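PDB 2VE3: putative cytochrome P450 120 from Synechocystis sp., which binds heme and retinoic acid and, like other members of the cytochrome P450 family, probably acts as a heme-dependent monooxygenase. Local coordinates for residues 176-181 / 195-200; 203-208 / 245-249; 61-66 / 377-382. All blocks are in the same frame, centred on the assembly; numbering follows the deposited sequence.

Contact 1 of 3, residues 176-181 / 195-200; sequences TYIQGL and KSQRAR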
loop_
_atom_site.group_PDB
_atom_site.type_symbol
_atom_site.label_atom_id
_atom_site.label_comp_id
_atom_site.label_asym_id
_atom_site.label_seq_id
_atom_site.Cartn_x
_atom_site.Cartn_y
_atom_site.Cartn_z
ATOM N N THR A 176 9.737 -5.122 -12.679
ATOM C CA THR A 176 11.078 -5.554 -12.285
ATOM C C THR A 176 11.628 -4.773 -11.067
ATOM O O THR A 176 12.200 -5.357 -10.148
ATOM C CB THR A 176 12.043 -5.404 -13.486
ATOM O OG1 THR A 176 11.467 -6.067 -14.619
ATOM C CG2 THR A 176 13.392 -6.005 -13.185
ATOM N N TYR A 177 11.467 -3.454 -11.081
ATOM C CA TYR A 177 11.828 -2.601 -9.943
ATOM C C TYR A 177 11.165 -3.110 -8.638
ATOM O O TYR A 177 11.843 -3.385 -7.654
ATOM C CB TYR A 177 11.429 -1.157 -10.263
ATOM C CG TYR A 177 11.564 -0.179 -9.119
ATOM C CD1 TYR A 177 12.809 0.326 -8.753
ATOM C CD2 TYR A 177 10.441 0.248 -8.406
ATOM C CE1 TYR A 177 12.934 1.206 -7.704
ATOM C CE2 TYR A 177 10.561 1.138 -7.357
ATOM C CZ TYR A 177 11.810 1.606 -7.005
ATOM O OH TYR A 177 11.935 2.503 -5.965
ATOM N N ILE A 178 9.848 -3.274 -8.670
ATOM C CA ILE A 178 9.067 -3.779 -7.530
ATOM C C ILE A 178 9.550 -5.132 -6.962
ATOM O O ILE A 178 9.657 -5.288 -5.739
ATOM C CB ILE A 178 7.555 -3.827 -7.870
ATOM C CG1 ILE A 178 6.998 -2.402 -7.993
ATOM C CG2 ILE A 178 6.776 -4.637 -6.818
ATOM C CD1 ILE A 178 5.531 -2.340 -8.436
ATOM N N GLN A 179 9.882 -6.081 -7.839
ATOM C CA GLN A 179 10.299 -7.432 -7.420
ATOM C C GLN A 179 11.552 -7.462 -6.534
ATOM O O GLN A 179 11.740 -8.404 -5.760
ATOM C CB GLN A 179 10.447 -8.371 -8.629
ATOM C CG GLN A 179 9.117 -8.978 -9.115
ATOM C CD GLN A 179 9.264 -10.036 -10.245
ATOM O OE1 GLN A 179 8.263 -10.513 -10.786
ATOM N NE2 GLN A 179 10.492 -10.408 -10.578
ATOM N N GLY A 180 12.381 -6.412 -6.620
ATOM C CA GLY A 180 13.605 -6.334 -5.827
ATOM C C GLY A 180 13.517 -5.509 -4.566
ATOM O O GLY A 180 14.452 -5.506 -3.781
ATOM N N LEU A 181 12.405 -4.790 -4.370
ATOM C CA LEU A 181 12.236 -3.892 -3.223
ATOM C C LEU A 181 12.438 -4.596 -1.875
ATOM O O LEU A 181 13.140 -4.078 -0.985
ATOM C CB LEU A 181 10.864 -3.195 -3.267
ATOM C CG LEU A 181 10.780 -1.897 -4.079
ATOM C CD1 LEU A 181 9.336 -1.581 -4.392
ATOM C CD2 LEU A 181 11.469 -0.719 -3.369
ATOM N N LYS A 195 18.583 -6.605 -10.806
ATOM C CA LYS A 195 17.656 -6.315 -11.886
ATOM C C LYS A 195 16.776 -5.112 -11.551
ATOM O O LYS A 195 16.368 -4.368 -12.448
ATOM C CB LYS A 195 16.778 -7.538 -12.202
ATOM C CG LYS A 195 17.542 -8.765 -12.682
ATOM C CD LYS A 195 16.616 -9.708 -13.453
ATOM C CE LYS A 195 16.477 -9.242 -14.893
ATOM N NZ LYS A 195 15.072 -9.282 -15.397
ATOM N N SER A 196 16.461 -4.940 -10.263
ATOM C CA SER A 196 15.647 -3.818 -9.813
ATOM C C SER A 196 16.474 -2.551 -9.796
ATOM O O SER A 196 15.954 -1.467 -10.024
ATOM C CB SER A 196 15.068 -4.072 -8.414
ATOM O OG SER A 196 13.927 -4.920 -8.507
ATOM N N GLN A 197 17.759 -2.709 -9.508
ATOM C CA GLN A 197 18.716 -1.613 -9.567
ATOM C C GLN A 197 18.805 -1.031 -10.967
ATOM O O GLN A 197 18.855 0.183 -11.128
ATOM C CB GLN A 197 20.096 -2.075 -9.115
ATOM C CG GLN A 197 20.216 -2.271 -7.634
ATOM C CD GLN A 197 21.625 -2.599 -7.209
ATOM O OE1 GLN A 197 22.234 -1.854 -6.457
ATOM N NE2 GLN A 197 22.154 -3.711 -7.689
ATOM N N ARG A 198 18.817 -1.916 -11.961
ATOM C CA ARG A 198 18.906 -1.564 -13.370
ATOM C C ARG A 198 17.575 -0.981 -13.840
ATOM O O ARG A 198 17.542 -0.007 -14.602
ATOM C CB ARG A 198 19.334 -2.811 -14.190
ATOM C CG ARG A 198 19.139 -2.719 -15.715
ATOM C CD ARG A 198 20.302 -2.015 -16.429
ATOM N NE ARG A 198 20.019 -1.818 -17.850
ATOM C CZ ARG A 198 20.589 -0.889 -18.612
ATOM N NH1 ARG A 198 21.491 -0.065 -18.103
ATOM N NH2 ARG A 198 20.252 -0.786 -19.894
ATOM N N ALA A 199 16.483 -1.563 -13.351
ATOM C CA ALA A 199 15.132 -1.044 -13.593
ATOM C C ALA A 199 15.035 0.399 -13.099
ATOM O O ALA A 199 14.564 1.269 -13.825
ATOM C CB ALA A 199 14.092 -1.923 -12.906
ATOM N N ARG A 200 15.517 0.650 -11.879
ATOM C CA ARG A 200 15.475 1.997 -11.275
ATOM C C ARG A 200 16.261 3.004 -12.121
ATOM O O ARG A 200 15.807 4.123 -12.319
ATOM C CB ARG A 200 15.977 1.972 -9.824
ATOM C CG ARG A 200 16.763 3.211 -9.360
ATOM C CD ARG A 200 16.897 3.299 -7.850
ATOM N NE ARG A 200 17.473 4.587 -7.442
ATOM C CZ ARG A 200 16.772 5.628 -6.994
ATOM N NH1 ARG A 200 15.442 5.566 -6.845
ATOM N NH2 ARG A 200 17.411 6.741 -6.682
#

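Contact 2 of 3, residues 203-208 / 245-249; sequences LLAELE and KDQIL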
loop_
_atom_site.group_PDB
_atom_site.type_symbol
_atom_site.label_atom_id
_atom_site.label_comp_id
_atom_site.label_asym_id
_atom_site.label_seq_id
_atom_site.Cartn_x
_atom_site.Cartn_y
_atom_site.Cartn_z
ATOM N N LEU A 203 14.278 3.752 -15.239
ATOM C CA LEU A 203 13.100 4.553 -14.913
ATOM C C LEU A 203 13.445 6.001 -14.593
ATOM O O LEU A 203 12.730 6.902 -15.020
ATOM C CB LEU A 203 12.301 3.944 -13.745
ATOM C CG LEU A 203 11.582 2.615 -14.003
ATOM C CD1 LEU A 203 11.321 1.879 -12.706
ATOM C CD2 LEU A 203 10.295 2.845 -14.782
ATOM N N LEU A 204 14.519 6.231 -13.834
ATOM C CA LEU A 204 14.919 7.603 -13.489
ATOM C C LEU A 204 15.321 8.377 -14.751
ATOM O O LEU A 204 14.956 9.544 -14.909
ATOM C CB LEU A 204 16.072 7.605 -12.474
ATOM C CG LEU A 204 15.837 7.130 -11.037
ATOM C CD1 LEU A 204 17.184 7.048 -10.322
ATOM C CD2 LEU A 204 14.899 8.061 -10.287
ATOM N N ALA A 205 16.039 7.709 -15.657
ATOM C CA ALA A 205 16.480 8.323 -16.906
ATOM C C ALA A 205 15.290 8.781 -17.740
ATOM O O ALA A 205 15.341 9.837 -18.352
ATOM C CB ALA A 205 17.380 7.366 -17.697
ATOM N N GLU A 206 14.217 7.992 -17.739
ATOM C CA GLU A 206 12.955 8.356 -18.392
ATOM C C GLU A 206 12.208 9.476 -17.692
ATOM O O GLU A 206 11.673 10.368 -18.345
ATOM C CB GLU A 206 12.022 7.142 -18.500
ATOM C CG GLU A 206 12.460 6.145 -19.533
ATOM C CD GLU A 206 12.618 6.788 -20.899
ATOM O OE1 GLU A 206 11.577 7.144 -21.502
ATOM O OE2 GLU A 206 13.783 6.948 -21.351
ATOM N N LEU A 207 12.131 9.397 -16.365
ATOM C CA LEU A 207 11.405 10.396 -15.589
ATOM C C LEU A 207 12.110 11.754 -15.695
ATOM O O LEU A 207 11.444 12.784 -15.733
ATOM C CB LEU A 207 11.223 9.973 -14.120
ATOM C CG LEU A 207 10.748 8.570 -13.707
ATOM C CD1 LEU A 207 10.628 8.500 -12.189
ATOM C CD2 LEU A 207 9.446 8.107 -14.381
ATOM N N GLU A 208 13.446 11.738 -15.747
ATOM C CA GLU A 208 14.233 12.936 -16.050
ATOM C C GLU A 208 13.790 13.551 -17.379
ATOM O O GLU A 208 13.560 14.755 -17.447
ATOM C CB GLU A 208 15.741 12.651 -16.043
ATOM C CG GLU A 208 16.614 13.856 -16.464
ATOM C CD GLU A 208 18.052 13.812 -15.948
ATOM O OE1 GLU A 208 18.337 13.095 -14.952
ATOM O OE2 GLU A 208 18.907 14.529 -16.526
ATOM N N LYS A 245 12.676 13.269 -9.125
ATOM C CA LYS A 245 12.606 11.930 -9.685
ATOM C C LYS A 245 12.328 10.847 -8.633
ATOM O O LYS A 245 11.545 9.943 -8.883
ATOM C CB LYS A 245 13.870 11.634 -10.472
ATOM C CG LYS A 245 14.184 12.705 -11.517
ATOM C CD LYS A 245 15.221 12.257 -12.517
ATOM C CE LYS A 245 16.533 11.886 -11.894
ATOM N NZ LYS A 245 17.466 11.485 -12.983
ATOM N N ASP A 246 12.979 10.944 -7.472
ATOM C CA ASP A 246 12.742 10.026 -6.349
ATOM C C ASP A 246 11.312 10.140 -5.814
ATOM O O ASP A 246 10.705 9.135 -5.440
ATOM C CB ASP A 246 13.740 10.275 -5.215
ATOM C CG ASP A 246 15.029 9.460 -5.361
ATOM O OD1 ASP A 246 15.215 8.799 -6.406
ATOM O OD2 ASP A 246 15.858 9.472 -4.420
ATOM N N GLN A 247 10.781 11.364 -5.787
ATOM C CA GLN A 247 9.424 11.606 -5.282
ATOM C C GLN A 247 8.317 11.049 -6.199
ATOM O O GLN A 247 7.360 10.462 -5.700
ATOM C CB GLN A 247 9.190 13.096 -4.942
ATOM C CG GLN A 247 10.094 13.684 -3.815
ATOM C CD GLN A 247 9.831 13.116 -2.412
ATOM O OE1 GLN A 247 9.128 12.111 -2.236
ATOM N NE2 GLN A 247 10.395 13.767 -1.409
ATOM N N ILE A 248 8.435 11.226 -7.523
ATOM C CA ILE A 248 7.443 10.640 -8.430
ATOM C C ILE A 248 7.580 9.143 -8.514
ATOM O O ILE A 248 6.589 8.455 -8.634
ATOM C CB ILE A 248 7.423 11.203 -9.894
ATOM C CG1 ILE A 248 8.810 11.671 -10.338
ATOM C CG2 ILE A 248 6.328 12.252 -10.032
ATOM C CD1 ILE A 248 8.895 12.139 -11.813
ATOM N N LEU A 249 8.807 8.635 -8.472
ATOM C CA LEU A 249 8.993 7.188 -8.491
ATOM C C LEU A 249 8.239 6.547 -7.310
ATOM O O LEU A 249 7.649 5.485 -7.470
ATOM C CB LEU A 249 10.479 6.824 -8.456
ATOM C CG LEU A 249 10.932 5.366 -8.559
ATOM C CD1 LEU A 249 10.620 4.785 -9.925
ATOM C CD2 LEU A 249 12.443 5.265 -8.278
#

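Contact 3 of 3, residues 61-66 / 377-382; sequences GALANR and PPFAHV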
loop_
_atom_site.group_PDB
_atom_site.type_symbol
_atom_site.label_atom_id
_atom_site.label_comp_id
_atom_site.label_asym_id
_atom_site.label_seq_id
_atom_site.Cartn_x
_atom_site.Cartn_y
_atom_site.Cartn_z
ATOM N N GLY A 61 -1.031 -5.291 17.599
ATOM C CA GLY A 61 -2.156 -4.985 18.469
ATOM C C GLY A 61 -2.236 -3.515 18.813
ATOM O O GLY A 61 -1.263 -2.773 18.646
ATOM N N ALA A 62 -3.406 -3.103 19.308
ATOM C CA ALA A 62 -3.703 -1.697 19.589
ATOM C C ALA A 62 -2.657 -1.022 20.495
ATOM O O ALA A 62 -2.181 0.077 20.209
ATOM C CB ALA A 62 -5.103 -1.565 20.185
ATOM N N LEU A 63 -2.295 -1.688 21.579
ATOM C CA LEU A 63 -1.412 -1.088 22.574
ATOM C C LEU A 63 0.016 -0.919 22.087
ATOM O O LEU A 63 0.647 0.092 22.377
ATOM C CB LEU A 63 -1.439 -1.874 23.887
ATOM C CG LEU A 63 -2.702 -1.845 24.761
ATOM C CD1 LEU A 63 -2.283 -2.027 26.187
ATOM C CD2 LEU A 63 -3.497 -0.553 24.631
ATOM N N ALA A 64 0.518 -1.913 21.357
ATOM C CA ALA A 64 1.844 -1.835 20.752
ATOM C C ALA A 64 1.879 -0.747 19.669
ATOM O O ALA A 64 2.885 -0.037 19.527
ATOM C CB ALA A 64 2.254 -3.179 20.190
ATOM N N ASN A 65 0.769 -0.606 18.940
ATOM C CA ASN A 65 0.615 0.446 17.930
ATOM C C ASN A 65 0.533 1.826 18.565
ATOM O O ASN A 65 1.041 2.800 18.017
ATOM C CB ASN A 65 -0.615 0.208 17.041
ATOM C CG ASN A 65 -0.468 -1.003 16.149
ATOM O OD1 ASN A 65 0.631 -1.512 15.953
ATOM N ND2 ASN A 65 -1.583 -1.492 15.631
ATOM N N ARG A 66 -0.124 1.896 19.717
ATOM C CA ARG A 66 -0.195 3.117 20.514
ATOM C C ARG A 66 1.212 3.553 20.940
ATOM O O ARG A 66 1.629 4.666 20.681
ATOM C CB ARG A 66 -1.119 2.882 21.729
ATOM C CG ARG A 66 -1.411 4.113 22.573
ATOM C CD ARG A 66 -2.219 3.766 23.826
ATOM N NE ARG A 66 -3.628 3.451 23.539
ATOM C CZ ARG A 66 -4.503 3.000 24.444
ATOM N NH1 ARG A 66 -4.131 2.804 25.713
ATOM N NH2 ARG A 66 -5.757 2.750 24.087
ATOM N N PRO A 377 -10.337 -0.132 20.975
ATOM C CA PRO A 377 -9.304 0.850 21.332
ATOM C C PRO A 377 -8.737 1.578 20.104
ATOM O O PRO A 377 -8.908 1.104 18.979
ATOM C CB PRO A 377 -8.218 -0.001 22.006
ATOM C CG PRO A 377 -8.509 -1.409 21.613
ATOM C CD PRO A 377 -9.998 -1.480 21.467
ATOM N N PRO A 378 -8.126 2.759 20.302
ATOM C CA PRO A 378 -7.408 3.404 19.200
ATOM C C PRO A 378 -6.325 2.505 18.611
ATOM O O PRO A 378 -5.748 1.687 19.328
ATOM C CB PRO A 378 -6.764 4.626 19.866
ATOM C CG PRO A 378 -7.662 4.928 21.034
ATOM C CD PRO A 378 -8.122 3.586 21.528
ATOM N N PHE A 379 -6.074 2.652 17.312
ATOM C CA PHE A 379 -4.962 1.947 16.619
ATOM C C PHE A 379 -5.201 0.451 16.430
ATOM O O PHE A 379 -4.258 -0.346 16.360
ATOM C CB PHE A 379 -3.605 2.219 17.295
ATOM C CG PHE A 379 -3.232 3.679 17.354
ATOM C CD1 PHE A 379 -2.943 4.387 16.187
ATOM C CD2 PHE A 379 -3.174 4.348 18.575
ATOM C CE1 PHE A 379 -2.599 5.745 16.233
ATOM C CE2 PHE A 379 -2.821 5.715 18.637
ATOM C CZ PHE A 379 -2.537 6.405 17.461
ATOM N N ALA A 380 -6.479 0.103 16.308
ATOM C CA ALA A 380 -6.933 -1.270 16.144
ATOM C C ALA A 380 -7.096 -1.644 14.651
ATOM O O ALA A 380 -6.906 -2.800 14.243
ATOM C CB ALA A 380 -8.254 -1.448 16.900
ATOM N N HIS A 381 -7.459 -0.645 13.853
ATOM C CA HIS A 381 -7.582 -0.756 12.413
ATOM C C HIS A 381 -6.532 0.216 11.871
ATOM O O HIS A 381 -6.699 1.433 11.927
ATOM C CB HIS A 381 -9.003 -0.365 12.010
ATOM C CG HIS A 381 -9.299 -0.490 10.547
ATOM N ND1 HIS A 381 -9.414 -1.704 9.905
ATOM C CD2 HIS A 381 -9.567 0.450 9.613
ATOM C CE1 HIS A 381 -9.701 -1.505 8.634
ATOM N NE2 HIS A 381 -9.807 -0.207 8.432
ATOM N N VAL A 382 -5.415 -0.336 11.404
ATOM C CA VAL A 382 -4.290 0.462 10.933
ATOM C C VAL A 382 -3.751 0.069 9.538
ATOM O O VAL A 382 -2.539 -0.122 9.380
ATOM C CB VAL A 382 -3.138 0.484 11.970
ATOM C CG1 VAL A 382 -3.541 1.311 13.210
ATOM C CG2 VAL A 382 -2.673 -0.945 12.348
#

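Contact 1 of 3, residues 176-181 / 195-200
Ser196 reaches out of helix 192-215 and sets its hydroxyl among Thr176, Tyr177, Gln179 and Gly180 of the neighbouring helix, a small knob in a hole. Its OG lies 2.7 Å from the carbonyl O of Tyr177 and still nearer the carbonyl O of Thr176, a spacing so short that its exact value is doubtful. The one hydroxyl proton can serve either acceptor, and which it takes is not settled. With OG anti to its own carbonyl carbon, the hydroxyl meets these two successive carbonyls. Glycine suits position 180 because a beta carbon there would collide with OG. One turn on, Ala199 suits the close approach: Ala199 CB lies 3.8 Å from Tyr177 CB and also rests against the backbone N of Tyr177. At the outer margin Thr176 CG2 touches Lys195 CB at 3.8 Å, while Thr176 OG1 turns back to bond Pro172 O in its own helix.

The Tyr177 ring swings out with CG anti to the backbone N (chi1 172°) and runs side by side with Arg200. Its CD1 meets Arg200 CB at 3.7 Å, obliquely to the ring, and the ring and guanidinium planes differ by 31°. Outside this shell, Tyr177 OH bonds Leu87 O, and Arg200 forms a salt bridge with Asp246 of helix 241-272, so both long side chains are held at their far ends.

Small residues let the axes approach to 7.4 Å at 135°, the F and G helix pairing of the P450 fold, with the side chain of Leu181 about 6 Å from the bound retinoic acid. The small serine hydroxyl offers buried main-chain carbonyls a proton that a methyl could not, while taking little space, and the two helices thus meet nearly backbone to backbone close to the retinoic acid pocket.

Contact 2 of 3, residues 203-208 / 245-249
Leu207 drives its side chain between Ile248 and Leu249, the tightly packed half of this helix crossing. Its CB lies 3.9 Å from Ile248 CD1, the two chains sliding past each other in opposite directions, while its CD1 reaches Leu249 CB and comes within 3.7 Å of Lys245 O. Leu203 and Leu249 cross at about a right angle, CD1 to CD1 at 4.1 Å. Branched aliphatic residues suit this buried face, since they fill it without bringing in polar groups.

Toward the more open side the packing turns amphipathic. Leu204 CD2 rests on Lys245 CB at 3.7 Å, and the lysine chain, bent at chi3 (-59°), passes beside Leu204 O and Glu208 CB. Its NZ then closes a salt bridge with Glu208 OE1 at 2.7 Å, where OE1 offers its anti lone pair, the one away from OE2; OE2 has a long, weak ion pair with Lys212. Lysine fits because its methylenes cover leucine while its charge stays at the partly exposed margin, beside Glu208. A methionine in its place would probably leave Glu208 without its close cationic mate.

The axes stand 10.0 Å apart at 108°, so helix 192-215 lies across the start of helix 241-272, the long central helix of the P450 fold. Phe174 of helix 170-181 also touches Leu203 and Leu249, and Leu225 and Leu228 of helix 224-230 press on Ile248.

Contact 3 of 3, residues 61-66 / 377-382
The loop that runs toward the heme-ligand cysteine of the P450 fold packs here against the start of helix 62-68, with Asn65 and Phe379 at the centre. Asn65 ND2 donates to Phe379 O over 3.0 Å, almost straight at 172°; the acceptor lies in the amide plane of Asn65, and the donor sits nearly along the C=O axis. ND2 also has a weak bond to Thr349 OG1. Beside it, Val382 CG2 approaches ND2 to 3.5 Å.

The same carbonyl receives a CA-H...O contact from Ala62, whose CB is wedged against Pro378 O (3.4 Å) and Pro377 CG; a small side chain suits so close a fit. Phe379 CG lies anti to the carbonyl carbon (chi1 -59°), which sets the ring beside the helix backbone, with Asn65 O over one face, CD2 3.8 Å from Arg66 CA, and Phe69 meeting it beyond. Arg66 brings the edge of its guanidinium, at NH2, to Pro378 CD at 3.6 Å, while Leu63 CD2 covers part of one face.

The side chain of Val382 is about 7 Å from the heme and about 10 Å from that of Cys391, the probable iron ligand. An irregular loop lacks the bonding of helix or sheet, and the asparagine amide, by gripping one of its carbonyls, ties the approach to the heme to a helix distant in sequence.

From the N terminus, residues 61-66 come first and wait more than three hundred residues for their partner, 377-382, so contact 3 closes the longest loop. Contacts 1 and 2 are both nested within it and follow each other in series: 176-181 meets 195-200 after a short connection, and then 203-208 meets 245-249. Both draw on helix 192-215, and they touch directly through the salt bridge between Arg200 and Asp246, forming one continuous group of helices with 170-181 and 241-272. Contact 3 lies on the opposite side of the chain's centre, its nearest atoms about 18 Å from contact 1, and joins helix 62-68 to the loop before helix 394-411.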